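Local coordinates for protein putative Glycerophosphoryl diester phosphodiesterase (Silicibacter pomeroyi, PDB 3L12) that is a putative member of the glycerophosphoryl diester phosphodiesterase family, built on a TIM-barrel fold and holding a magnesium ion in this structure, at residues S6-L11 with G268-T273; M30-L35 with T109-R114; T234-Q239 with V261-D266; E280-M285 with Q302-D307. All coordinates share one frame; numbering follows the deposited sequence.

Interaction 1. Residues S6-L11 with G268-T273; sequences SQLEGL and GLIVLT
Leu8, at the end of a short 3-10 turn, and Leu11, in the loop just after it, meet Ile270 and Leu272 on strand 270-273 of the barrel. The apolar contacts come first. The CD1 methyl of Ile270 lies 3.6 Å from Leu8 CB and touches the rest of the leucine, the two crossing at an oblique angle. Leu11 and Leu272 cross at roughly a right angle, with Leu11 CD2 4.2 Å from Leu272 CD1. Ile270 carries its CG1 branch anti to the carbonyl carbon (chi1 -73°), which sends CD1 to Leu8 while CG2 turns to Leu11.

The second kind of contact is polar against apolar. The backbone oxygen of Leu11 faces two methyl groups, 3.5 Å from Ile270 CG2 and 3.6 Å from Leu272 CD2, and has no hydrogen-bonding partner in the model. The turn is closed by the bond from Leu11 N to Leu8 O, 3.0 Å.

Ile270 and Leu272 alternate with Val271, which faces helix 258-266, so the N-terminal segment packs on the strand face turned from that helix, which in a TIM barrel is the inward one. Dispersion and burial, with one carbonyl left unsatisfied, therefore hold this segment against the barrel wall.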
loop_
_atom_site.group_PDB
_atom_site.type_symbol
_atom_site.label_atom_id
_atom_site.label_comp_id
_atom_site.label_asym_id
_atom_site.label_seq_id
_atom_site.Cartn_x
_atom_site.Cartn_y
_atom_site.Cartn_z
ATOM N N SER A 6 3.633 -23.111 -19.523
ATOM C CA SER A 6 2.702 -23.027 -18.387
ATOM C C SER A 6 2.767 -21.663 -17.695
ATOM O O SER A 6 1.807 -21.199 -17.032
ATOM C CB SER A 6 3.006 -24.145 -17.387
ATOM O OG SER A 6 4.074 -23.742 -16.548
ATOM N N GLN A 7 3.894 -20.991 -17.863
ATOM C CA GLN A 7 4.076 -19.672 -17.286
ATOM C C GLN A 7 3.081 -18.644 -17.858
ATOM O O GLN A 7 2.770 -17.650 -17.195
ATOM C CB GLN A 7 5.487 -19.134 -17.531
ATOM C CG GLN A 7 6.650 -20.029 -17.092
ATOM C CD GLN A 7 7.049 -21.090 -18.120
ATOM O OE1 GLN A 7 6.348 -21.352 -19.110
ATOM N NE2 GLN A 7 8.203 -21.695 -17.886
ATOM N N LEU A 8 2.649 -18.846 -19.094
ATOM C CA LEU A 8 1.769 -17.882 -19.748
ATOM C C LEU A 8 0.344 -17.922 -19.228
ATOM O O LEU A 8 -0.412 -16.994 -19.512
ATOM C CB LEU A 8 1.798 -18.091 -21.257
ATOM C CG LEU A 8 3.193 -17.999 -21.900
ATOM C CD1 LEU A 8 3.097 -18.285 -23.389
ATOM C CD2 LEU A 8 3.855 -16.621 -21.631
ATOM N N GLU A 9 -0.012 -18.951 -18.454
ATOM C CA GLU A 9 -1.368 -19.070 -17.908
ATOM C C GLU A 9 -1.744 -17.845 -17.070
ATOM O O GLU A 9 -2.883 -17.369 -17.160
ATOM C CB GLU A 9 -1.514 -20.378 -17.112
ATOM C CG GLU A 9 -1.480 -21.611 -18.023
ATOM C CD GLU A 9 -1.409 -22.936 -17.254
ATOM O OE1 GLU A 9 -1.666 -22.910 -16.017
ATOM O OE2 GLU A 9 -1.098 -23.986 -17.897
ATOM N N GLY A 10 -0.796 -17.284 -16.322
ATOM C CA GLY A 10 -1.081 -16.123 -15.511
ATOM C C GLY A 10 -0.956 -14.766 -16.204
ATOM O O GLY A 10 -1.206 -13.737 -15.570
ATOM N N LEU A 11 -0.562 -14.761 -17.481
ATOM C CA LEU A 11 -0.369 -13.548 -18.242
ATOM C C LEU A 11 -1.327 -13.456 -19.437
ATOM O O LEU A 11 -1.513 -12.385 -19.993
ATOM C CB LEU A 11 1.090 -13.480 -18.719
ATOM C CG LEU A 11 2.069 -13.443 -17.527
ATOM C CD1 LEU A 11 3.494 -13.560 -17.961
ATOM C CD2 LEU A 11 1.893 -12.169 -16.689
ATOM N N GLY A 268 -0.540 -15.210 -32.489
ATOM C CA GLY A 268 -0.420 -16.071 -31.313
ATOM C C GLY A 268 0.310 -15.464 -30.112
ATOM O O GLY A 268 0.700 -16.197 -29.207
ATOM N N LEU A 269 0.512 -14.149 -30.115
ATOM C CA LEU A 269 1.273 -13.491 -29.027
ATOM C C LEU A 269 0.359 -13.019 -27.931
ATOM O O LEU A 269 -0.839 -12.780 -28.159
ATOM C CB LEU A 269 2.032 -12.278 -29.573
ATOM C CG LEU A 269 3.019 -12.487 -30.702
ATOM C CD1 LEU A 269 3.495 -11.180 -31.365
ATOM C CD2 LEU A 269 4.208 -13.342 -30.202
ATOM N N ILE A 270 0.925 -12.911 -26.726
ATOM C CA ILE A 270 0.249 -12.294 -25.573
ATOM C C ILE A 270 0.727 -10.832 -25.572
ATOM O O ILE A 270 1.894 -10.600 -25.873
ATOM C CB ILE A 270 0.582 -13.046 -24.292
ATOM C CG1 ILE A 270 -0.151 -14.394 -24.268
ATOM C CG2 ILE A 270 0.229 -12.197 -23.032
ATOM C CD1 ILE A 270 0.230 -15.342 -23.069
ATOM N N VAL A 271 -0.155 -9.861 -25.248
ATOM C CA VAL A 271 0.190 -8.472 -25.262
ATOM C C VAL A 271 -0.004 -7.890 -23.864
ATOM O O VAL A 271 -1.125 -7.921 -23.321
ATOM C CB VAL A 271 -0.646 -7.690 -26.276
ATOM C CG1 VAL A 271 -0.220 -6.238 -26.335
ATOM C CG2 VAL A 271 -0.565 -8.381 -27.675
ATOM N N LEU A 272 1.081 -7.416 -23.286
ATOM C CA LEU A 272 1.048 -6.772 -21.953
ATOM C C LEU A 272 1.513 -5.351 -22.190
ATOM O O LEU A 272 2.639 -5.129 -22.688
ATOM C CB LEU A 272 1.958 -7.468 -20.967
ATOM C CG LEU A 272 1.813 -8.972 -20.742
ATOM C CD1 LEU A 272 2.807 -9.323 -19.626
ATOM C CD2 LEU A 272 0.394 -9.361 -20.343
ATOM N N THR A 273 0.695 -4.368 -21.849
ATOM C CA THR A 273 1.117 -2.991 -22.043
ATOM C C THR A 273 1.535 -2.352 -20.700
ATOM O O THR A 273 1.118 -2.808 -19.599
ATOM C CB THR A 273 0.051 -2.204 -22.785
ATOM O OG1 THR A 273 0.622 -0.949 -23.206
ATOM C CG2 THR A 273 -1.211 -2.065 -21.910
#

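Interaction 2. Residues M30-L35 with T109-R114; sequences MPENTL and TVYGRR
Glu32 overlaps the hydroxyl end of Tyr111: its carboxylate oxygen OE1 comes to the edge of the phenol, in the plane of the ring, and accepts a very short hydrogen bond of 2.5 Å from Tyr111 OH. The two side chains approach from opposite directions, and the carboxylate plane is turned 38° from that of the ring. Because OE1 also lies 3.4 Å from Tyr111 CE2, it sits to one side of the hydroxyl. Tyr111 reaches across with CG anti to its nitrogen (chi1 -166°), while beyond CG the glutamate runs out extended.

The other carboxylate oxygen, Glu32 OE2, forms a salt bridge with Arg24, and Arg27 donates to Tyr111 OH, so the two arginines hold the carboxylate and the hydroxyl in place.

Each segment is also braced from within. Thr34 OG1 donates to Pro31 O at 2.8 Å, and Thr109 OG1 caps the short, weakly bonded helix 110-114 by accepting from Gly112 N at 2.9 Å.

Asn33 ND2 is bonded to Asp52 OD2, and the Glu32 side chain is about 8 Å from the magnesium ion held by Glu50, Asp52 and Glu149. Loop 30-35 follows strand 19-23 and so lies at the C-terminal end of a barrel strand, where TIM barrels carry their active sites. The contact joins it, just before helix 35-43, to helix 110-114, in the long excursion between strands 61-63 and 145-150.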
loop_
_atom_site.group_PDB
_atom_site.type_symbol
_atom_site.label_atom_id
_atom_site.label_comp_id
_atom_site.label_asym_id
_atom_site.label_seq_id
_atom_site.Cartn_x
_atom_site.Cartn_y
_atom_site.Cartn_z
HETATM N N MSE A 30 4.705 1.807 -2.525
HETATM C CA MSE A 30 5.846 1.389 -1.809
HETATM C C MSE A 30 7.111 1.583 -2.623
HETATM O O MSE A 30 7.063 1.586 -3.808
HETATM C CB MSE A 30 5.746 -0.106 -1.474
HETATM C CG MSE A 30 4.688 -0.337 -0.412
HETATM SE SE MSE A 30 5.029 0.215 1.385
HETATM C CE MSE A 30 6.133 -1.302 1.912
ATOM N N PRO A 31 8.247 1.822 -1.947
ATOM C CA PRO A 31 9.529 1.937 -2.669
ATOM C C PRO A 31 9.684 0.820 -3.678
ATOM O O PRO A 31 9.506 -0.374 -3.353
ATOM C CB PRO A 31 10.588 1.865 -1.545
ATOM C CG PRO A 31 9.873 1.475 -0.394
ATOM C CD PRO A 31 8.447 1.917 -0.491
ATOM N N GLU A 32 10.097 1.202 -4.849
ATOM C CA GLU A 32 10.157 0.259 -5.944
ATOM C C GLU A 32 11.224 -0.799 -5.779
ATOM O O GLU A 32 12.242 -0.580 -5.165
ATOM C CB GLU A 32 10.428 1.025 -7.223
ATOM C CG GLU A 32 11.863 1.645 -7.311
ATOM C CD GLU A 32 12.004 2.555 -8.485
ATOM O OE1 GLU A 32 11.429 3.678 -8.403
ATOM O OE2 GLU A 32 12.655 2.161 -9.456
ATOM N N ASN A 33 11.000 -1.957 -6.384
ATOM C CA ASN A 33 11.992 -3.025 -6.393
ATOM C C ASN A 33 12.546 -3.395 -4.995
ATOM O O ASN A 33 13.758 -3.755 -4.814
ATOM C CB ASN A 33 13.080 -2.702 -7.416
ATOM C CG ASN A 33 12.647 -2.970 -8.828
ATOM O OD1 ASN A 33 11.893 -3.916 -9.079
ATOM N ND2 ASN A 33 13.188 -2.196 -9.793
ATOM N N THR A 34 11.661 -3.327 -3.990
ATOM C CA THR A 34 12.019 -3.714 -2.643
ATOM C C THR A 34 11.216 -4.933 -2.203
ATOM O O THR A 34 10.071 -5.143 -2.606
ATOM C CB THR A 34 11.800 -2.603 -1.609
ATOM O OG1 THR A 34 10.412 -2.255 -1.556
ATOM C CG2 THR A 34 12.662 -1.333 -2.038
ATOM N N LEU A 35 11.828 -5.782 -1.413
ATOM C CA LEU A 35 11.116 -6.965 -0.835
ATOM C C LEU A 35 9.860 -6.491 -0.109
ATOM O O LEU A 35 8.810 -7.097 -0.196
ATOM C CB LEU A 35 12.008 -7.740 0.069
ATOM C CG LEU A 35 13.308 -8.373 -0.487
ATOM C CD1 LEU A 35 14.058 -9.203 0.682
ATOM C CD2 LEU A 35 13.000 -9.252 -1.689
ATOM N N THR A 109 12.400 16.150 -6.091
ATOM C CA THR A 109 12.808 15.819 -7.421
ATOM C C THR A 109 11.633 15.527 -8.374
ATOM O O THR A 109 10.527 15.239 -7.968
ATOM C CB THR A 109 13.738 14.574 -7.414
ATOM O OG1 THR A 109 13.004 13.369 -7.099
ATOM C CG2 THR A 109 14.943 14.780 -6.408
ATOM N N VAL A 110 11.955 15.573 -9.655
ATOM C CA VAL A 110 10.983 15.246 -10.725
ATOM C C VAL A 110 10.422 13.841 -10.462
ATOM O O VAL A 110 9.209 13.626 -10.440
ATOM C CB VAL A 110 11.643 15.366 -12.099
ATOM C CG1 VAL A 110 10.688 14.840 -13.263
ATOM C CG2 VAL A 110 12.073 16.865 -12.435
ATOM N N TYR A 111 11.316 12.898 -10.220
ATOM C CA TYR A 111 10.914 11.531 -10.042
ATOM C C TYR A 111 10.090 11.383 -8.777
ATOM O O TYR A 111 9.033 10.712 -8.819
ATOM C CB TYR A 111 12.118 10.632 -9.975
ATOM C CG TYR A 111 11.830 9.159 -10.128
ATOM C CD1 TYR A 111 11.826 8.563 -11.367
ATOM C CD2 TYR A 111 11.713 8.342 -9.014
ATOM C CE1 TYR A 111 11.638 7.169 -11.500
ATOM C CE2 TYR A 111 11.522 6.971 -9.131
ATOM C CZ TYR A 111 11.504 6.403 -10.394
ATOM O OH TYR A 111 11.347 5.028 -10.504
ATOM N N GLY A 112 10.480 12.042 -7.672
ATOM C CA GLY A 112 9.725 11.993 -6.435
ATOM C C GLY A 112 8.310 12.536 -6.582
ATOM O O GLY A 112 7.339 11.996 -6.000
ATOM N N ARG A 113 8.181 13.625 -7.344
ATOM C CA ARG A 113 6.878 14.217 -7.596
ATOM C C ARG A 113 5.958 13.311 -8.391
ATOM O O ARG A 113 4.723 13.511 -8.342
ATOM C CB ARG A 113 6.974 15.600 -8.251
ATOM C CG ARG A 113 7.407 16.679 -7.264
ATOM C CD ARG A 113 7.277 18.111 -7.898
ATOM N NE ARG A 113 8.084 18.255 -9.104
ATOM C CZ ARG A 113 9.373 18.571 -9.129
ATOM N NH1 ARG A 113 10.033 18.826 -7.994
ATOM N NH2 ARG A 113 10.010 18.661 -10.284
ATOM N N ARG A 114 6.528 12.379 -9.156
ATOM C CA ARG A 114 5.703 11.436 -9.911
ATOM C C ARG A 114 4.937 10.531 -8.945
ATOM O O ARG A 114 3.785 10.157 -9.251
ATOM C CB ARG A 114 6.527 10.559 -10.825
ATOM C CG ARG A 114 7.143 11.244 -11.972
ATOM C CD ARG A 114 8.046 10.337 -12.689
ATOM N NE ARG A 114 7.410 9.182 -13.310
ATOM C CZ ARG A 114 8.102 8.298 -14.045
ATOM N NH1 ARG A 114 9.426 8.449 -14.270
ATOM N NH2 ARG A 114 7.493 7.292 -14.573
#

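Interaction 3. Residues T234-Q239 with V261-D266; sequences TESLPQ and VAEAHD
This is a helix-to-helix contact on the outer layer of the barrel, where the N-terminal end of helix 237-244 meets helix 258-266 through one hydrogen bond and a small apolar patch. Ser236 OG donates to Glu263 OE2 over 2.7 Å, and the hydroxyl approaches from above the carboxylate, 47° out of its plane. Glu263 spans the gap as a fully extended chain, its CG anti to the backbone nitrogen (chi1 -175°). The same Ser236 OG, at the N-cap of its helix, accepts from Gln239 N at 3.2 Å with an N-H...O angle of 160°, so one hydroxyl serves both helices.

Such side-by-side helices are a regular feature of the TIM barrel, in which each beta-alpha-beta crossover places a helix over the strand sheet. Here strand 248-251 lies between the two in sequence, and its Trp249 touches Leu237, Pro238 and Ala264 from the sheet side.

Beside the polar bridge, Pro238 CB lies 3.9 Å from Ala264 CA and 4.0 Å from Ala264 CB; the CA atoms of these residues are 5.1 Å apart, a spacing consistent with the small alanine side chain. Pro238 CG lies 4.1 Å from Glu263 OE1, the two side chains crossing at about a right angle.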
loop_
_atom_site.group_PDB
_atom_site.type_symbol
_atom_site.label_atom_id
_atom_site.label_comp_id
_atom_site.label_asym_id
_atom_site.label_seq_id
_atom_site.Cartn_x
_atom_site.Cartn_y
_atom_site.Cartn_z
ATOM N N THR A 234 10.667 -2.701 -41.618
ATOM C CA THR A 234 9.597 -2.741 -42.621
ATOM C C THR A 234 8.414 -3.642 -42.221
ATOM O O THR A 234 7.352 -3.570 -42.841
ATOM C CB THR A 234 10.169 -3.185 -43.967
ATOM O OG1 THR A 234 10.911 -4.396 -43.787
ATOM C CG2 THR A 234 11.105 -2.108 -44.536
ATOM N N GLU A 235 8.599 -4.480 -41.199
ATOM C CA GLU A 235 7.529 -5.329 -40.686
ATOM C C GLU A 235 7.004 -4.662 -39.412
ATOM O O GLU A 235 7.639 -3.732 -38.879
ATOM C CB GLU A 235 8.013 -6.768 -40.435
ATOM C CG GLU A 235 9.084 -6.969 -39.336
ATOM C CD GLU A 235 9.686 -8.391 -39.343
ATOM O OE1 GLU A 235 9.059 -9.321 -39.926
ATOM O OE2 GLU A 235 10.800 -8.575 -38.791
ATOM N N SER A 236 5.839 -5.099 -38.954
ATOM C CA SER A 236 5.255 -4.538 -37.732
ATOM C C SER A 236 5.981 -5.065 -36.518
ATOM O O SER A 236 6.680 -6.070 -36.580
ATOM C CB SER A 236 3.768 -4.866 -37.612
ATOM O OG SER A 236 3.532 -6.251 -37.401
ATOM N N LEU A 237 5.813 -4.374 -35.397
ATOM C CA LEU A 237 6.410 -4.829 -34.149
ATOM C C LEU A 237 5.909 -6.261 -33.821
ATOM O O LEU A 237 6.741 -7.128 -33.573
ATOM C CB LEU A 237 6.215 -3.796 -33.014
ATOM C CG LEU A 237 7.196 -2.613 -33.045
ATOM C CD1 LEU A 237 6.873 -1.488 -32.055
ATOM C CD2 LEU A 237 8.648 -3.100 -32.806
ATOM N N PRO A 238 4.574 -6.525 -33.848
ATOM C CA PRO A 238 4.104 -7.877 -33.604
ATOM C C PRO A 238 4.737 -8.928 -34.500
ATOM O O PRO A 238 5.094 -10.006 -34.004
ATOM C CB PRO A 238 2.602 -7.801 -33.916
ATOM C CG PRO A 238 2.229 -6.437 -33.844
ATOM C CD PRO A 238 3.442 -5.574 -33.873
ATOM N N GLN A 239 4.867 -8.616 -35.804
ATOM C CA GLN A 239 5.483 -9.538 -36.728
ATOM C C GLN A 239 6.946 -9.727 -36.351
ATOM O O GLN A 239 7.420 -10.840 -36.336
ATOM C CB GLN A 239 5.340 -9.078 -38.191
ATOM C CG GLN A 239 5.828 -10.121 -39.190
ATOM C CD GLN A 239 5.114 -11.473 -39.037
ATOM O OE1 GLN A 239 5.672 -12.418 -38.457
ATOM N NE2 GLN A 239 3.864 -11.543 -39.481
ATOM N N VAL A 261 -3.045 -4.785 -31.420
ATOM C CA VAL A 261 -3.305 -5.862 -30.459
ATOM C C VAL A 261 -3.928 -7.076 -31.141
ATOM O O VAL A 261 -3.515 -8.224 -30.899
ATOM C CB VAL A 261 -4.198 -5.399 -29.265
ATOM C CG1 VAL A 261 -4.690 -6.624 -28.468
ATOM C CG2 VAL A 261 -3.480 -4.355 -28.400
ATOM N N ALA A 262 -4.923 -6.858 -32.003
ATOM C CA ALA A 262 -5.512 -7.987 -32.724
ATOM C C ALA A 262 -4.496 -8.641 -33.696
ATOM O O ALA A 262 -4.473 -9.869 -33.834
ATOM C CB ALA A 262 -6.769 -7.543 -33.473
ATOM N N GLU A 263 -3.649 -7.839 -34.345
ATOM C CA GLU A 263 -2.594 -8.401 -35.212
ATOM C C GLU A 263 -1.677 -9.327 -34.399
ATOM O O GLU A 263 -1.324 -10.433 -34.838
ATOM C CB GLU A 263 -1.741 -7.308 -35.860
ATOM C CG GLU A 263 -0.706 -7.858 -36.857
ATOM C CD GLU A 263 0.172 -6.796 -37.450
ATOM O OE1 GLU A 263 -0.058 -5.598 -37.179
ATOM O OE2 GLU A 263 1.134 -7.159 -38.179
ATOM N N ALA A 264 -1.310 -8.865 -33.208
ATOM C CA ALA A 264 -0.475 -9.650 -32.297
ATOM C C ALA A 264 -1.207 -10.930 -31.863
ATOM O O ALA A 264 -0.613 -11.979 -31.846
ATOM C CB ALA A 264 -0.042 -8.797 -31.084
ATOM N N HIS A 265 -2.483 -10.857 -31.501
ATOM C CA HIS A 265 -3.250 -12.047 -31.129
ATOM C C HIS A 265 -3.385 -13.053 -32.273
ATOM O O HIS A 265 -3.311 -14.265 -32.052
ATOM C CB HIS A 265 -4.641 -11.686 -30.647
ATOM C CG HIS A 265 -4.627 -11.092 -29.287
ATOM N ND1 HIS A 265 -5.615 -10.251 -28.822
ATOM C CD2 HIS A 265 -3.689 -11.159 -28.307
ATOM C CE1 HIS A 265 -5.325 -9.898 -27.581
ATOM N NE2 HIS A 265 -4.141 -10.392 -27.264
ATOM N N ASP A 266 -3.601 -12.532 -33.462
ATOM C CA ASP A 266 -3.628 -13.353 -34.671
ATOM C C ASP A 266 -2.300 -14.121 -34.868
ATOM O O ASP A 266 -2.303 -15.234 -35.378
ATOM C CB ASP A 266 -3.866 -12.477 -35.898
ATOM C CG ASP A 266 -5.319 -12.017 -36.055
ATOM O OD1 ASP A 266 -6.280 -12.627 -35.495
ATOM O OD2 ASP A 266 -5.493 -11.019 -36.793
#

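Interaction 4. Residues E280-M285 with Q302-D307; sequences EDIRRM and QRILID
Ile282 is the first residue of helix 280-285 to meet helix 302-307, and it does so through Ile304. The two isoleucines cross obliquely: Ile282 CG2 lies 3.9 Å from Ile304 CG2, and Ile304 CD1 fits against the CB and both terminal methyls of Ile282. This apolar pair lies between the helices, whose short axes approach to 9.8 Å at a signed angle of -50°.

Arg283, one step on, gives the contact its polar side. Its backbone nitrogen and CB pass close to Ile304 CG2, and that methyl also lies over one face of the guanidinium. The side chain leaves with CG anti to the backbone nitrogen and bends at chi3, which brings the guanidinium over to Asp307. NH2 forms a salt bridge with Asp307 OD2 at 2.7 Å, nearly straight at 163°. The oxygen lies near the guanidinium plane, yet the nitrogen meets the carboxylate from above, and the two flat groups are 76° apart. A water closes the triangle, accepting from Arg283 NH1 at 3.0 Å and donating to Asp307 OD2 at 3.1 Å. The aspartate oxygen is thus gripped twice, directly and through water.

Arg284 turns elsewhere, its two terminal nitrogens both reaching Asp281 OD1 on the same helix.

Helices 279-288 and 298-307 flank strand 292-295 in sequence, as consecutive outer helices of the barrel. Beyond helix 298-307, the backbone N of Phe120 of the second subunit is hydrogen-bonded to Gln302 OE1, and Arg108 NH2 of that subunit to Asp307 O.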
loop_
_atom_site.group_PDB
_atom_site.type_symbol
_atom_site.label_atom_id
_atom_site.label_comp_id
_atom_site.label_asym_id
_atom_site.label_seq_id
_atom_site.Cartn_x
_atom_site.Cartn_y
_atom_site.Cartn_z
ATOM N N GLU A 280 -8.105 7.141 -17.239
ATOM C CA GLU A 280 -8.580 7.077 -18.620
ATOM C C GLU A 280 -7.690 6.174 -19.492
ATOM O O GLU A 280 -8.186 5.613 -20.458
ATOM C CB GLU A 280 -8.698 8.481 -19.272
ATOM C CG GLU A 280 -9.766 9.464 -18.691
ATOM C CD GLU A 280 -9.424 10.967 -18.925
ATOM O OE1 GLU A 280 -10.360 11.809 -19.048
ATOM O OE2 GLU A 280 -8.203 11.311 -18.979
ATOM N N ASP A 281 -6.392 6.090 -19.177
ATOM C CA ASP A 281 -5.451 5.211 -19.910
ATOM C C ASP A 281 -5.683 3.755 -19.542
ATOM O O ASP A 281 -5.742 2.898 -20.408
ATOM C CB ASP A 281 -4.011 5.596 -19.643
ATOM C CG ASP A 281 -3.651 7.023 -20.146
ATOM O OD1 ASP A 281 -4.276 7.534 -21.095
ATOM O OD2 ASP A 281 -2.733 7.621 -19.539
ATOM N N ILE A 282 -5.898 3.513 -18.263
ATOM C CA ILE A 282 -6.201 2.123 -17.797
ATOM C C ILE A 282 -7.449 1.617 -18.480
ATOM O O ILE A 282 -7.466 0.534 -19.091
ATOM C CB ILE A 282 -6.296 2.062 -16.278
ATOM C CG1 ILE A 282 -4.954 2.395 -15.621
ATOM C CG2 ILE A 282 -6.796 0.682 -15.806
ATOM C CD1 ILE A 282 -5.043 2.728 -14.118
ATOM N N ARG A 283 -8.503 2.436 -18.443
ATOM C CA ARG A 283 -9.753 2.107 -19.096
ATOM C C ARG A 283 -9.589 1.870 -20.598
ATOM O O ARG A 283 -10.105 0.894 -21.117
ATOM C CB ARG A 283 -10.802 3.212 -18.822
ATOM C CG ARG A 283 -12.163 2.937 -19.359
ATOM C CD ARG A 283 -13.187 3.912 -18.797
ATOM N NE ARG A 283 -13.413 3.746 -17.371
ATOM C CZ ARG A 283 -14.333 2.928 -16.834
ATOM N NH1 ARG A 283 -15.177 2.247 -17.583
ATOM N NH2 ARG A 283 -14.446 2.864 -15.522
ATOM N N ARG A 284 -8.883 2.753 -21.296
ATOM C CA ARG A 284 -8.685 2.621 -22.751
ATOM C C ARG A 284 -7.913 1.342 -23.076
ATOM O O ARG A 284 -8.289 0.632 -24.033
ATOM C CB ARG A 284 -7.954 3.844 -23.332
ATOM C CG ARG A 284 -7.869 3.821 -24.838
ATOM C CD ARG A 284 -7.321 5.096 -25.404
ATOM N NE ARG A 284 -5.899 5.255 -25.115
ATOM C CZ ARG A 284 -5.390 5.983 -24.125
ATOM N NH1 ARG A 284 -6.171 6.682 -23.301
ATOM N NH2 ARG A 284 -4.070 6.012 -23.952
HETATM N N MSE A 285 -6.891 1.014 -22.269
HETATM C CA MSE A 285 -6.116 -0.192 -22.516
HETATM C C MSE A 285 -6.963 -1.451 -22.301
HETATM O O MSE A 285 -6.904 -2.363 -23.101
HETATM C CB MSE A 285 -4.824 -0.281 -21.674
HETATM C CG MSE A 285 -3.761 0.686 -22.032
HETATM SE SE MSE A 285 -3.180 0.582 -23.918
HETATM C CE MSE A 285 -4.353 1.862 -24.693
ATOM N N GLN A 302 -7.169 -2.384 -10.425
ATOM C CA GLN A 302 -8.193 -3.347 -9.986
ATOM C C GLN A 302 -9.573 -2.714 -9.959
ATOM O O GLN A 302 -10.546 -3.294 -10.454
ATOM C CB GLN A 302 -7.883 -3.843 -8.596
ATOM C CG GLN A 302 -6.688 -4.788 -8.465
ATOM C CD GLN A 302 -6.230 -5.031 -7.035
ATOM O OE1 GLN A 302 -6.675 -4.370 -6.058
ATOM N NE2 GLN A 302 -5.309 -5.966 -6.890
ATOM N N ARG A 303 -9.679 -1.523 -9.351
ATOM C CA ARG A 303 -10.985 -0.864 -9.238
ATOM C C ARG A 303 -11.627 -0.501 -10.582
ATOM O O ARG A 303 -12.842 -0.634 -10.759
ATOM C CB ARG A 303 -10.863 0.322 -8.299
ATOM C CG ARG A 303 -10.748 -0.118 -6.862
ATOM C CD ARG A 303 -12.122 -0.574 -6.232
ATOM N NE ARG A 303 -13.014 0.581 -6.271
ATOM C CZ ARG A 303 -12.989 1.582 -5.409
ATOM N NH1 ARG A 303 -12.338 1.477 -4.243
ATOM N NH2 ARG A 303 -13.674 2.674 -5.687
ATOM N N ILE A 304 -10.802 -0.125 -11.520
ATOM C CA ILE A 304 -11.285 0.184 -12.885
ATOM C C ILE A 304 -11.737 -1.104 -13.565
ATOM O O ILE A 304 -12.813 -1.141 -14.127
ATOM C CB ILE A 304 -10.253 0.952 -13.716
ATOM C CG1 ILE A 304 -10.170 2.411 -13.226
ATOM C CG2 ILE A 304 -10.597 0.883 -15.181
ATOM C CD1 ILE A 304 -8.941 3.104 -13.662
ATOM N N LEU A 305 -10.983 -2.196 -13.395
ATOM C CA LEU A 305 -11.420 -3.483 -13.977
ATOM C C LEU A 305 -12.738 -3.947 -13.367
ATOM O O LEU A 305 -13.667 -4.310 -14.082
ATOM C CB LEU A 305 -10.337 -4.555 -13.904
ATOM C CG LEU A 305 -9.043 -4.269 -14.677
ATOM C CD1 LEU A 305 -7.965 -5.314 -14.395
ATOM C CD2 LEU A 305 -9.308 -4.174 -16.193
ATOM N N ILE A 306 -12.862 -3.851 -12.047
ATOM C CA ILE A 306 -14.126 -4.201 -11.407
ATOM C C ILE A 306 -15.287 -3.315 -11.904
ATOM O O ILE A 306 -16.372 -3.793 -12.154
ATOM C CB ILE A 306 -14.025 -4.082 -9.845
ATOM C CG1 ILE A 306 -13.093 -5.138 -9.235
ATOM C CG2 ILE A 306 -15.409 -4.106 -9.189
ATOM C CD1 ILE A 306 -13.446 -6.570 -9.529
ATOM N N ASP A 307 -15.042 -2.019 -12.051
ATOM C CA ASP A 307 -16.046 -1.109 -12.563
ATOM C C ASP A 307 -16.513 -1.503 -14.000
ATOM O O ASP A 307 -17.680 -1.298 -14.388
ATOM C CB ASP A 307 -15.506 0.310 -12.604
ATOM C CG ASP A 307 -16.575 1.283 -13.071
ATOM O OD1 ASP A 307 -17.485 1.576 -12.252
ATOM O OD2 ASP A 307 -16.565 1.648 -14.290
HETATM O O HOH W 1 -17.639 0.705 -17.009
#

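Overall arrangement
Starting at the N terminus, interaction 1 closes the longest loop, bringing the opening turn back onto strand 270-273 after 256 intervening residues. Interactions 2 and 3 both nest within that loop, one after the other and on opposite sides of the chain's centre. Interaction 2 ties a loop near the magnesium ion to helix 110-114, whereas interaction 3 joins two outer helices. Interaction 3 touches interaction 1 directly, since helix 258-266 leads into strand 270-273. Interaction 4 follows in series and joins the last two helices; Met285 packs on Thr273. None of the loops cross, and interactions 2 and 4 both adjoin the second subunit.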